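Local coordinates for Phospholipase/Carboxylesterase (Dyadobacter fermentans, PDB 4H0C), which probably hydrolyses carboxylic esters, perhaps including palmitoyl thioesters on proteins, as an alpha/beta hydrolase of the phospholipase/carboxylesterase family, at residues A[61-66]-A[76-81]; A[129-134]-A[153-158]. All blocks are in the same frame, centred on the assembly; numbering follows the deposited sequence.

Overall arrangement
Both contacts are buried, but they belong to different layers of the alpha/beta hydrolase fold. Interaction 1 packs the loop that follows strand 50-55 against the start of helix 77-94, its centre about 14 Å from that of the chain; interaction 2 pairs two neighbouring strands of the central sheet, its centre about 8 Å from that of the chain. No segment is shared, and the two centres lie about 19 Å apart, with nearest atoms about 6 Å from each other. Their chemistry differs accordingly. Residues 61-66 and 76-81 meet through apolar side chains without a hydrogen bond between them, whereas 129-134 and 153-158 combine backbone hydrogen bonds with packing on both sheet faces.

Interaction 1 of 2, residues A[61-66]-A[76-81]; sequences SWYPYS and PALDSA
Trp-62 opens the contact by laying the six-membered part of its indole beside Ala-81, with CE3 3.7 Å from Ala-81 CB. The indole CG stands anti to its own carbonyl carbon (chi1 -59°), a setting that swings the ring system across to the helix. Its NE1 is held on the far side by the carbonyl oxygen of His-29, so the indole is fixed by a polar bond as well as by packing, and Leu-113 of helix 109-120 touches both Trp-62 and Ala-81. The carbonyl oxygen of Trp-62 sits 3.8 Å from Ala-77 CB and accepts a hydrogen bond from His-7, outside both segments.

Tyr-63 comes next, and its CB points toward the helix. Its CG lies between the backbone N and the carbonyl carbon (chi1 44°), which sets the ring alongside Leu-78, the two side chains pointing the same way. CD2 of Tyr-63 is 4.0 Å from Leu-78 CD1, and the carbonyl oxygen of Tyr-65 meets the edge of the phenol ring in its plane. The hydroxyl of Tyr-63 is hydrogen-bonded to a citrate molecule, probably from the crystallisation liquor. Pro-64 then adds a smaller apolar touch, its CD 4.1 Å from Ala-77 CB.

Ala-77 and Ala-81, one helical turn apart, thus present methyl groups to the loop, while Leu-78 packs beside the phenol. The contact joins the loop after strand 50-55 to the first turns of helix 77-94 in the alpha/beta hydrolase fold, beside the presumed GxSxG nucleophile elbow, which Trp-62 touches.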
loop_
_atom_site.group_PDB
_atom_site.type_symbol
_atom_site.label_atom_id
_atom_site.label_comp_id
_atom_site.label_asym_id
_atom_site.label_seq_id
_atom_site.Cartn_x
_atom_site.Cartn_y
_atom_site.Cartn_z
ATOM N N SER A 61 -1.269 -3.655 13.924
ATOM C CA SER A 61 -2.315 -2.855 13.313
ATOM C C SER A 61 -1.830 -1.436 13.081
ATOM O O SER A 61 -1.392 -0.756 14.028
ATOM C CB SER A 61 -3.575 -2.861 14.198
ATOM O OG SER A 61 -4.591 -2.022 13.648
ATOM N N TRP A 62 -1.910 -0.989 11.820
ATOM C CA TRP A 62 -1.465 0.375 11.444
ATOM C C TRP A 62 -2.187 1.495 12.146
ATOM O O TRP A 62 -1.579 2.511 12.484
ATOM C CB TRP A 62 -1.463 0.558 9.922
ATOM C CG TRP A 62 -0.554 -0.449 9.257
ATOM C CD1 TRP A 62 -0.899 -1.492 8.391
ATOM C CD2 TRP A 62 0.903 -0.521 9.390
ATOM N NE1 TRP A 62 0.221 -2.187 8.003
ATOM C CE2 TRP A 62 1.339 -1.665 8.586
ATOM C CE3 TRP A 62 1.844 0.206 10.105
ATOM C CZ2 TRP A 62 2.693 -2.032 8.495
ATOM C CZ3 TRP A 62 3.188 -0.158 10.006
ATOM C CH2 TRP A 62 3.600 -1.262 9.222
ATOM N N TYR A 63 -3.481 1.321 12.376
ATOM C CA TYR A 63 -4.287 2.350 13.054
ATOM C C TYR A 63 -5.518 1.625 13.616
ATOM O O TYR A 63 -5.937 0.595 13.055
ATOM C CB TYR A 63 -4.662 3.501 12.061
ATOM C CG TYR A 63 -5.129 3.011 10.707
ATOM C CD1 TYR A 63 -6.450 2.562 10.523
ATOM C CD2 TYR A 63 -4.252 2.932 9.619
ATOM C CE1 TYR A 63 -6.877 2.070 9.291
ATOM C CE2 TYR A 63 -4.681 2.483 8.390
ATOM C CZ TYR A 63 -5.981 2.024 8.240
ATOM O OH TYR A 63 -6.397 1.535 7.040
ATOM N N PRO A 64 -6.101 2.139 14.719
ATOM C CA PRO A 64 -7.047 1.328 15.521
ATOM C C PRO A 64 -8.450 1.055 14.968
ATOM O O PRO A 64 -9.060 0.054 15.338
ATOM C CB PRO A 64 -7.168 2.121 16.828
ATOM C CG PRO A 64 -6.819 3.533 16.435
ATOM C CD PRO A 64 -5.715 3.379 15.417
ATOM N N TYR A 65 -8.948 1.944 14.114
ATOM C CA TYR A 65 -10.335 1.922 13.668
ATOM C C TYR A 65 -10.446 1.763 12.166
ATOM O O TYR A 65 -9.417 1.726 11.470
ATOM C CB TYR A 65 -11.014 3.214 14.139
ATOM C CG TYR A 65 -10.926 3.385 15.643
ATOM C CD1 TYR A 65 -11.428 2.391 16.504
ATOM C CD2 TYR A 65 -10.350 4.516 16.209
ATOM C CE1 TYR A 65 -11.364 2.532 17.882
ATOM C CE2 TYR A 65 -10.293 4.665 17.591
ATOM C CZ TYR A 65 -10.790 3.669 18.412
ATOM O OH TYR A 65 -10.715 3.821 19.773
ATOM N N SER A 66 -11.685 1.671 11.659
ATOM C CA SER A 66 -11.918 1.675 10.208
ATOM C C SER A 66 -11.112 2.783 9.546
ATOM O O SER A 66 -10.996 3.889 10.097
ATOM C CB SER A 66 -13.393 1.912 9.903
ATOM O OG SER A 66 -13.589 2.159 8.521
ATOM N N PRO A 76 -2.572 9.589 16.800
ATOM C CA PRO A 76 -1.349 9.734 15.986
ATOM C C PRO A 76 -0.795 8.456 15.344
ATOM O O PRO A 76 0.207 8.535 14.652
ATOM C CB PRO A 76 -0.343 10.292 17.000
ATOM C CG PRO A 76 -0.762 9.611 18.263
ATOM C CD PRO A 76 -2.260 9.688 18.236
ATOM N N ALA A 77 -1.453 7.311 15.536
ATOM C CA ALA A 77 -0.976 6.032 14.981
ATOM C C ALA A 77 -0.799 6.086 13.467
ATOM O O ALA A 77 0.222 5.593 12.938
ATOM C CB ALA A 77 -1.918 4.898 15.359
ATOM N N LEU A 78 -1.757 6.710 12.777
ATOM C CA LEU A 78 -1.675 6.827 11.307
ATOM C C LEU A 78 -0.424 7.606 10.867
ATOM O O LEU A 78 0.332 7.121 10.027
ATOM C CB LEU A 78 -2.957 7.440 10.694
ATOM C CG LEU A 78 -2.876 7.706 9.173
ATOM C CD1 LEU A 78 -2.695 6.402 8.401
ATOM C CD2 LEU A 78 -4.121 8.453 8.674
ATOM N N ASP A 79 -0.201 8.795 11.452
ATOM C CA ASP A 79 0.985 9.590 11.146
ATOM C C ASP A 79 2.227 8.776 11.427
ATOM O O ASP A 79 3.188 8.821 10.656
ATOM C CB ASP A 79 1.019 10.878 11.959
ATOM C CG ASP A 79 0.153 11.964 11.367
ATOM O OD1 ASP A 79 -0.241 11.841 10.178
ATOM O OD2 ASP A 79 -0.125 12.954 12.097
ATOM N N SER A 80 2.199 8.014 12.526
ATOM C CA SER A 80 3.333 7.156 12.864
ATOM C C SER A 80 3.529 6.076 11.798
ATOM O O SER A 80 4.667 5.764 11.421
ATOM C CB SER A 80 3.146 6.516 14.240
ATOM O OG SER A 80 4.378 5.956 14.667
ATOM N N ALA A 81 2.427 5.495 11.334
ATOM C CA ALA A 81 2.490 4.483 10.252
ATOM C C ALA A 81 3.093 5.099 8.974
ATOM O O ALA A 81 4.005 4.508 8.347
ATOM C CB ALA A 81 1.110 3.877 10.003
#

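Interaction 2 of 2, residues A[129-134]-A[153-158]; sequences IAFTGG and PVFIST
Ala-130 and Ile-156 pair in register across two adjacent parallel strands, whose axes come within 4.8 Å and run 1° apart. The backbone of Ala-130 is gripped twice: its N gives a hydrogen bond to Phe-155 O (2.8 Å, 167° at the hydrogen), and its O accepts one from Ser-157 N (3.2 Å).

On one face of the sheet lie Ile-129, Phe-131, Phe-155 and Ser-157. The two phenyl side chains cross at about a right angle, and CD1 of Phe-131 lies at the edge of the Phe-155 ring, 4.0 Å from its CE2. Ile-129 CG2 sits over one face of the Phe-131 ring, and helix 198-206 packs against this aromatic group. On the other face Ala-130 CB meets Ile-156 CG1; with CG1 anti to the backbone N (chi1 -176°) and the chain extended beyond it, CD1 comes 3.4 Å from Gly-133 O. The buried N and O of Gly-133 have no polar partner in the model.

Past the end of strand 127-131, Thr-132 CG2 touches Thr-158 OG1 at 3.6 Å. A weak hydrogen bond runs from Thr-132 N to Ser-157 OG; Ser-157 OG is also hydrogen-bonded to Glu-200, and Thr-132 OG1 to Arg-192. The hydrogen-bonded, largely apolar strand pair thus passes into polar side-chain bonds at Thr-132 and Ser-157, next to His-194 of the probable Ser-His-Asp triad, which Thr-132 touches.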
loop_
_atom_site.group_PDB
_atom_site.type_symbol
_atom_site.label_atom_id
_atom_site.label_comp_id
_atom_site.label_asym_id
_atom_site.label_seq_id
_atom_site.Cartn_x
_atom_site.Cartn_y
_atom_site.Cartn_z
ATOM N N ILE A 129 0.424 -1.533 -5.853
ATOM C CA ILE A 129 -0.602 -2.578 -5.834
ATOM C C ILE A 129 -1.408 -2.473 -4.548
ATOM O O ILE A 129 -0.876 -2.667 -3.440
ATOM C CB ILE A 129 0.063 -3.960 -5.923
ATOM C CG1 ILE A 129 0.931 -4.072 -7.185
ATOM C CG2 ILE A 129 -1.002 -5.039 -5.878
ATOM C CD1 ILE A 129 2.055 -5.083 -7.018
ATOM N N ALA A 130 -2.688 -2.133 -4.678
ATOM C CA ALA A 130 -3.568 -1.956 -3.529
ATOM C C ALA A 130 -4.700 -2.965 -3.575
ATOM O O ALA A 130 -5.771 -2.716 -4.168
ATOM C CB ALA A 130 -4.104 -0.530 -3.478
ATOM N N PHE A 131 -4.453 -4.141 -2.987
ATOM C CA PHE A 131 -5.476 -5.195 -2.923
ATOM C C PHE A 131 -6.495 -4.833 -1.853
ATOM O O PHE A 131 -6.203 -4.916 -0.658
ATOM C CB PHE A 131 -4.875 -6.566 -2.562
ATOM C CG PHE A 131 -3.919 -7.134 -3.584
ATOM C CD1 PHE A 131 -4.331 -7.421 -4.886
ATOM C CD2 PHE A 131 -2.599 -7.445 -3.213
ATOM C CE1 PHE A 131 -3.444 -7.984 -5.802
ATOM C CE2 PHE A 131 -1.718 -8.014 -4.116
ATOM C CZ PHE A 131 -2.135 -8.279 -5.425
ATOM N N THR A 132 -7.700 -4.470 -2.293
ATOM C CA THR A 132 -8.832 -4.138 -1.400
ATOM C C THR A 132 -8.519 -3.009 -0.419
ATOM O O THR A 132 -8.433 -3.207 0.811
ATOM C CB THR A 132 -9.377 -5.375 -0.685
ATOM O OG1 THR A 132 -9.543 -6.422 -1.655
ATOM C CG2 THR A 132 -10.773 -5.076 -0.014
ATOM N N GLY A 133 -8.343 -1.818 -0.966
ATOM C CA GLY A 133 -8.091 -0.656 -0.139
ATOM C C GLY A 133 -8.537 0.630 -0.809
ATOM O O GLY A 133 -8.855 0.658 -2.005
ATOM N N GLY A 134 -8.547 1.693 -0.020
ATOM C CA GLY A 134 -8.877 3.032 -0.490
ATOM C C GLY A 134 -8.130 4.089 0.310
ATOM O O GLY A 134 -7.513 3.802 1.348
ATOM N N PRO A 153 2.116 2.967 -12.810
ATOM C CA PRO A 153 1.010 2.014 -12.898
ATOM C C PRO A 153 0.490 1.695 -11.495
ATOM O O PRO A 153 1.285 1.412 -10.604
ATOM C CB PRO A 153 1.644 0.769 -13.552
ATOM C CG PRO A 153 2.940 1.245 -14.148
ATOM C CD PRO A 153 3.378 2.452 -13.377
ATOM N N VAL A 154 -0.833 1.744 -11.315
ATOM C CA VAL A 154 -1.479 1.468 -10.037
ATOM C C VAL A 154 -2.594 0.465 -10.274
ATOM O O VAL A 154 -3.387 0.628 -11.199
ATOM C CB VAL A 154 -2.092 2.748 -9.397
ATOM C CG1 VAL A 154 -2.800 2.436 -8.082
ATOM C CG2 VAL A 154 -1.035 3.826 -9.188
ATOM N N PHE A 155 -2.627 -0.588 -9.460
ATOM C CA PHE A 155 -3.736 -1.547 -9.453
ATOM C C PHE A 155 -4.501 -1.386 -8.156
ATOM O O PHE A 155 -3.924 -1.435 -7.082
ATOM C CB PHE A 155 -3.230 -2.978 -9.573
ATOM C CG PHE A 155 -4.325 -4.014 -9.499
ATOM C CD1 PHE A 155 -5.107 -4.302 -10.631
ATOM C CD2 PHE A 155 -4.619 -4.672 -8.299
ATOM C CE1 PHE A 155 -6.138 -5.249 -10.570
ATOM C CE2 PHE A 155 -5.640 -5.628 -8.242
ATOM C CZ PHE A 155 -6.401 -5.908 -9.375
ATOM N N ILE A 156 -5.802 -1.160 -8.264
ATOM C CA ILE A 156 -6.657 -1.032 -7.095
ATOM C C ILE A 156 -7.871 -1.932 -7.279
ATOM O O ILE A 156 -8.542 -1.902 -8.306
ATOM C CB ILE A 156 -7.036 0.451 -6.792
ATOM C CG1 ILE A 156 -7.851 0.581 -5.496
ATOM C CG2 ILE A 156 -7.751 1.100 -7.970
ATOM C CD1 ILE A 156 -8.072 2.029 -5.055
ATOM N N SER A 157 -8.127 -2.764 -6.282
ATOM C CA SER A 157 -9.272 -3.667 -6.353
ATOM C C SER A 157 -10.090 -3.636 -5.086
ATOM O O SER A 157 -9.641 -3.162 -4.051
ATOM C CB SER A 157 -8.789 -5.085 -6.579
ATOM O OG SER A 157 -7.976 -5.476 -5.496
ATOM N N THR A 158 -11.311 -4.131 -5.200
ATOM C CA THR A 158 -12.135 -4.470 -4.054
ATOM C C THR A 158 -13.203 -5.467 -4.486
ATOM O O THR A 158 -13.367 -5.758 -5.688
ATOM C CB THR A 158 -12.753 -3.224 -3.361
ATOM O OG1 THR A 158 -13.318 -3.609 -2.092
ATOM C CG2 THR A 158 -13.816 -2.541 -4.244
#